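Local coordinates for protein L-hydantoinase (PDB 1GKR) that hydrolyses hydantoins and related cyclic amides at a two-zinc centre, cleaving aryl-substituted hydantoins in preference to alkyl ones with substrate-dependent enantioselectivity, at residues A[183-188]-A[284-289]; A[212-217]-A[240-245]. One frame throughout, in Å; residues are numbered along the deposited sequence.

Contact 1: residues A[183-188]-A[284-289]. With ZN (zinc ion), chain E.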
loop_
_atom_site.group_PDB
_atom_site.type_symbol
_atom_site.label_atom_id
_atom_site.label_comp_id
_atom_site.label_asym_id
_atom_site.label_seq_id
_atom_site.Cartn_x
_atom_site.Cartn_y
_atom_site.Cartn_z
ATOM N N HIS A 183 8.202 24.360 5.544
ATOM C CA HIS A 183 6.994 24.858 4.907
ATOM C C HIS A 183 7.056 24.073 3.599
ATOM O O HIS A 183 7.930 24.316 2.758
ATOM C CB HIS A 183 7.102 26.361 4.629
ATOM C CG HIS A 183 5.942 26.914 3.861
ATOM N ND1 HIS A 183 5.085 27.861 4.386
ATOM C CD2 HIS A 183 5.490 26.645 2.610
ATOM C CE1 HIS A 183 4.155 28.151 3.493
ATOM N NE2 HIS A 183 4.376 27.425 2.407
ATOM N N ALA A 184 6.157 23.117 3.419
ATOM C CA ALA A 184 6.229 22.315 2.210
ATOM C C ALA A 184 5.301 22.650 1.065
ATOM O O ALA A 184 4.123 22.306 1.086
ATOM C CB ALA A 184 6.086 20.838 2.559
ATOM N N GLU A 185 5.850 23.324 0.061
ATOM C CA GLU A 185 5.117 23.645 -1.161
ATOM C C GLU A 185 6.134 23.625 -2.280
ATOM O O GLU A 185 7.331 23.648 -2.026
ATOM C CB GLU A 185 4.441 25.008 -1.084
ATOM C CG GLU A 185 3.235 25.015 -0.169
ATOM C CD GLU A 185 2.360 26.220 -0.382
ATOM O OE1 GLU A 185 2.637 27.284 0.221
ATOM O OE2 GLU A 185 1.403 26.093 -1.172
ATOM N N ASN A 186 5.673 23.552 -3.518
ATOM C CA ASN A 186 6.609 23.539 -4.629
ATOM C C ASN A 186 6.687 24.947 -5.223
ATOM O O ASN A 186 5.788 25.393 -5.937
ATOM C CB ASN A 186 6.173 22.537 -5.691
ATOM C CG ASN A 186 7.249 22.299 -6.708
ATOM O OD1 ASN A 186 7.734 23.238 -7.336
ATOM N ND2 ASN A 186 7.649 21.047 -6.870
ATOM N N GLU A 187 7.773 25.639 -4.903
ATOM C CA GLU A 187 7.990 27.009 -5.355
ATOM C C GLU A 187 7.804 27.225 -6.846
ATOM O O GLU A 187 7.057 28.091 -7.287
ATOM C CB GLU A 187 9.393 27.450 -4.960
ATOM C CG GLU A 187 9.787 28.780 -5.523
ATOM C CD GLU A 187 10.573 29.605 -4.531
ATOM O OE1 GLU A 187 9.959 30.125 -3.566
ATOM O OE2 GLU A 187 11.810 29.725 -4.710
ATOM N N THR A 188 8.503 26.410 -7.611
ATOM C CA THR A 188 8.501 26.475 -9.053
ATOM C C THR A 188 7.177 26.228 -9.753
ATOM O O THR A 188 6.901 26.835 -10.784
ATOM C CB THR A 188 9.564 25.518 -9.561
ATOM O OG1 THR A 188 10.743 26.259 -9.852
ATOM C CG2 THR A 188 9.120 24.797 -10.754
ATOM N N VAL A 284 -3.774 32.818 3.236
ATOM C CA VAL A 284 -2.653 32.291 3.984
ATOM C C VAL A 284 -1.951 31.240 3.104
ATOM O O VAL A 284 -2.474 30.871 2.051
ATOM C CB VAL A 284 -3.199 31.717 5.313
ATOM C CG1 VAL A 284 -3.737 30.342 5.096
ATOM C CG2 VAL A 284 -2.143 31.774 6.393
ATOM N N ALA A 285 -0.764 30.779 3.486
ATOM C CA ALA A 285 -0.067 29.778 2.663
ATOM C C ALA A 285 0.458 28.660 3.519
ATOM O O ALA A 285 1.205 28.912 4.469
ATOM C CB ALA A 285 1.079 30.401 1.929
ATOM N N PRO A 286 0.090 27.409 3.197
ATOM C CA PRO A 286 -0.775 26.971 2.094
ATOM C C PRO A 286 -2.187 27.517 2.225
ATOM O O PRO A 286 -2.635 27.852 3.320
ATOM C CB PRO A 286 -0.788 25.452 2.229
ATOM C CG PRO A 286 0.398 25.155 3.022
ATOM C CD PRO A 286 0.466 26.262 4.022
ATOM N N PRO A 287 -2.924 27.571 1.107
ATOM C CA PRO A 287 -4.300 28.074 1.070
ATOM C C PRO A 287 -5.265 27.244 1.907
ATOM O O PRO A 287 -5.046 26.045 2.132
ATOM C CB PRO A 287 -4.658 27.990 -0.410
ATOM C CG PRO A 287 -3.339 28.030 -1.106
ATOM C CD PRO A 287 -2.485 27.165 -0.238
ATOM N N VAL A 288 -6.329 27.890 2.373
ATOM C CA VAL A 288 -7.360 27.192 3.121
ATOM C C VAL A 288 -8.039 26.367 2.041
ATOM O O VAL A 288 -8.189 26.823 0.907
ATOM C CB VAL A 288 -8.360 28.167 3.728
ATOM C CG1 VAL A 288 -9.553 27.421 4.275
ATOM C CG2 VAL A 288 -7.687 28.941 4.834
ATOM N N ARG A 289 -8.433 25.149 2.375
ATOM C CA ARG A 289 -9.047 24.279 1.391
ATOM C C ARG A 289 -10.577 24.207 1.406
ATOM O O ARG A 289 -11.247 24.945 2.129
ATOM C CB ARG A 289 -8.445 22.887 1.526
ATOM C CG ARG A 289 -7.319 22.605 0.544
ATOM C CD ARG A 289 -6.068 23.452 0.700
ATOM N NE ARG A 289 -5.597 23.852 -0.627
ATOM C CZ ARG A 289 -4.328 23.859 -1.032
ATOM N NH1 ARG A 289 -3.350 23.483 -0.226
ATOM N NH2 ARG A 289 -4.036 24.257 -2.259
HETATM ZN ZN ZN E . 4.685 28.757 6.184
#
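His183 and Glu185 face the extended loop Ala285 to Pro287 in a buried contact beside one zinc ion. The imidazole lies closest: CE1 of His183 comes within 3.2 Å of Ala285 O, approaching obliquely to the ring, and stands 4.2 Å from Pro286 CD. With CG of His183 anti to the backbone N (chi1 175°), the ring reaches across to the loop while its ND1 binds the zinc at 2.0 Å. The opposite nitrogen is fixed as well: NE2 of His183 gives a nearly straight bond (170°, 2.8 Å) to OE1 of Glu185, which lies in the ring plane and accepts on its anti lone pair. This is a histidine-carboxylate hydrogen bond, consistent with a second-shell acid orienting a metal ligand, here at the end of strand 179-182 of the amidohydrolase TIM barrel; His239 and the carboxylated Lys147 also bind this zinc. Toward the prolines the carboxylate makes van der Waals contact: the Glu185 side chain passes at a slant over Pro286, its CD 4.1 Å from CG of Pro286, and Glu185 OE2 lies 4.1 Å from Pro287 CD. The cis peptide before Pro286 bends the loop here. OE2 of Glu185 is held by the amides of Gln212 and Gln216. Replacing Glu185 by an alanine removes the carboxylate, and is likely to leave His183 NE2 without its acceptor, the imidazole freer to turn and a gap against Pro286. Further along, the contact gives out: Glu187 and Thr188, partly exposed, begin helix 187-199 and take no part, Thr188 packing instead on Gly164 of a second subunit.

Contact 2: residues A[212-217]-A[240-245]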
loop_
_atom_site.group_PDB
_atom_site.type_symbol
_atom_site.label_atom_id
_atom_site.label_comp_id
_atom_site.label_asym_id
_atom_site.label_seq_id
_atom_site.Cartn_x
_atom_site.Cartn_y
_atom_site.Cartn_z
ATOM N N GLN A 212 -1.919 27.520 -5.953
ATOM C CA GLN A 212 -1.125 26.715 -5.030
ATOM C C GLN A 212 -1.994 25.535 -4.623
ATOM O O GLN A 212 -2.292 25.356 -3.455
ATOM C CB GLN A 212 -0.746 27.536 -3.800
ATOM C CG GLN A 212 -0.066 28.859 -4.142
ATOM C CD GLN A 212 0.508 29.587 -2.930
ATOM O OE1 GLN A 212 0.819 30.774 -3.003
ATOM N NE2 GLN A 212 0.663 28.879 -1.818
ATOM N N PRO A 213 -2.411 24.713 -5.601
ATOM C CA PRO A 213 -3.263 23.533 -5.401
ATOM C C PRO A 213 -2.707 22.477 -4.462
ATOM O O PRO A 213 -1.523 22.504 -4.124
ATOM C CB PRO A 213 -3.464 23.006 -6.825
ATOM C CG PRO A 213 -2.208 23.396 -7.503
ATOM C CD PRO A 213 -1.971 24.800 -7.005
ATOM N N VAL A 214 -3.557 21.539 -4.050
ATOM C CA VAL A 214 -3.110 20.504 -3.132
ATOM C C VAL A 214 -2.060 19.590 -3.745
ATOM O O VAL A 214 -1.133 19.165 -3.055
ATOM C CB VAL A 214 -4.277 19.612 -2.606
ATOM C CG1 VAL A 214 -5.430 20.462 -2.158
ATOM C CG2 VAL A 214 -4.716 18.662 -3.655
ATOM N N PHE A 215 -2.174 19.304 -5.040
ATOM C CA PHE A 215 -1.221 18.390 -5.646
ATOM C C PHE A 215 0.217 18.867 -5.494
ATOM O O PHE A 215 1.125 18.046 -5.344
ATOM C CB PHE A 215 -1.597 18.104 -7.105
ATOM C CG PHE A 215 -0.937 18.992 -8.105
ATOM C CD1 PHE A 215 0.394 18.790 -8.463
ATOM C CD2 PHE A 215 -1.653 20.006 -8.726
ATOM C CE1 PHE A 215 1.007 19.583 -9.429
ATOM C CE2 PHE A 215 -1.052 20.814 -9.699
ATOM C CZ PHE A 215 0.279 20.602 -10.051
ATOM N N GLN A 216 0.442 20.178 -5.495
ATOM C CA GLN A 216 1.811 20.648 -5.323
ATOM C C GLN A 216 2.187 20.667 -3.844
ATOM O O GLN A 216 3.339 20.412 -3.491
ATOM C CB GLN A 216 2.042 22.020 -5.990
ATOM C CG GLN A 216 1.227 23.195 -5.499
ATOM C CD GLN A 216 1.782 23.802 -4.234
ATOM O OE1 GLN A 216 2.999 23.881 -4.046
ATOM N NE2 GLN A 216 0.892 24.257 -3.358
ATOM N N GLU A 217 1.221 20.932 -2.967
ATOM C CA GLU A 217 1.527 20.928 -1.541
ATOM C C GLU A 217 1.898 19.502 -1.170
ATOM O O GLU A 217 2.869 19.247 -0.454
ATOM C CB GLU A 217 0.316 21.349 -0.706
ATOM C CG GLU A 217 0.532 21.184 0.793
ATOM C CD GLU A 217 -0.671 21.603 1.612
ATOM O OE1 GLU A 217 -1.799 21.570 1.095
ATOM O OE2 GLU A 217 -0.509 21.952 2.793
ATOM N N VAL A 240 -0.307 21.839 7.541
ATOM C CA VAL A 240 -0.770 20.963 6.471
ATOM C C VAL A 240 -2.248 21.319 6.293
ATOM O O VAL A 240 -3.044 21.197 7.228
ATOM C CB VAL A 240 -0.619 19.498 6.869
ATOM C CG1 VAL A 240 -1.297 18.599 5.841
ATOM C CG2 VAL A 240 0.849 19.171 6.967
ATOM N N SER A 241 -2.605 21.753 5.089
ATOM C CA SER A 241 -3.961 22.217 4.803
ATOM C C SER A 241 -4.999 21.223 4.330
ATOM O O SER A 241 -6.185 21.551 4.346
ATOM C CB SER A 241 -3.911 23.296 3.738
ATOM O OG SER A 241 -3.702 22.687 2.470
ATOM N N ASN A 242 -4.580 20.038 3.892
ATOM C CA ASN A 242 -5.533 19.080 3.352
ATOM C C ASN A 242 -5.426 17.654 3.884
ATOM O O ASN A 242 -4.351 17.192 4.241
ATOM C CB ASN A 242 -5.404 19.082 1.834
ATOM C CG ASN A 242 -4.161 18.365 1.363
ATOM O OD1 ASN A 242 -4.142 17.136 1.257
ATOM N ND2 ASN A 242 -3.106 19.123 1.095
ATOM N N PRO A 243 -6.548 16.919 3.882
ATOM C CA PRO A 243 -6.652 15.538 4.361
ATOM C C PRO A 243 -5.643 14.570 3.769
ATOM O O PRO A 243 -5.065 13.746 4.490
ATOM C CB PRO A 243 -8.081 15.141 3.989
ATOM C CG PRO A 243 -8.796 16.440 3.789
ATOM C CD PRO A 243 -7.762 17.290 3.133
ATOM N N ASP A 244 -5.442 14.649 2.459
ATOM C CA ASP A 244 -4.507 13.741 1.809
ATOM C C ASP A 244 -3.070 13.905 2.282
ATOM O O ASP A 244 -2.328 12.929 2.366
ATOM C CB ASP A 244 -4.578 13.888 0.289
ATOM C CG ASP A 244 -5.936 13.501 -0.270
ATOM O OD1 ASP A 244 -6.513 12.503 0.210
ATOM O OD2 ASP A 244 -6.427 14.187 -1.192
ATOM N N GLY A 245 -2.681 15.136 2.591
ATOM C CA GLY A 245 -1.333 15.374 3.061
ATOM C C GLY A 245 -1.174 14.804 4.456
ATOM O O GLY A 245 -0.126 14.244 4.808
#
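Glu217 and Asn242 reach toward each other from opposite directions, their carboxylate and amide planes turned 71° apart. CG of Glu217 is anti to the backbone N (chi1 172°), and the extended chain beyond it carries the carboxylate across to Ser241 and Asn242. Glu217 OE1 takes two bonds of different geometry: Ser241 OG donates to its syn lone pair at 2.6 Å, whereas Asn242 ND2, at 2.8 Å, comes from above the carboxylate plane, 63° out of it, although OE1 itself lies in the plane of the amide. The other oxygen, Glu217 OE2, is met on its syn side by Ser241 N at 3.1 Å, in an almost straight bond. Ser241 thus holds both carboxylate oxygens, one through its side chain and one through its backbone. The acid stands near the start of helix 214-231, and its partners lie in the loop between strand 234-237 and helix 243-254 of the TIM barrel. Asn242 is the N-cap of the latter helix: while ND2 faces Glu217, OD1 of Asn242 accepts from Gly245 N at 2.8 Å. Arg289, which also pairs with Glu209, adds a salt bridge to Glu217 OE1 and would partly offset its buried charge. Val214, one turn before Glu217, lays CB 3.9 Å from Asn242 ND2.

In the fold
The centres of contacts 1 and 2 lie about 8 Å apart, on the same side of the chain's centre. Along the sequence they are nested: 183-188 comes first, then 212-217 and 240-245, and 284-289 closes the outer loop. Segments 183-188 and 240-245 follow neighbouring parallel strands, 179-182 and 234-237, while 212-217 leads into helix 214-231 between those strands. The contacts also touch directly: Arg289 of contact 1 reaches into contact 2, and Asn186 N is 2.7 Å from Gln216 OE1, a probable hydrogen bond. Through Glu185, whose OE2 is bonded by Gln212 and Gln216, the zinc ligand His183 is tied to the start of helix 214-231.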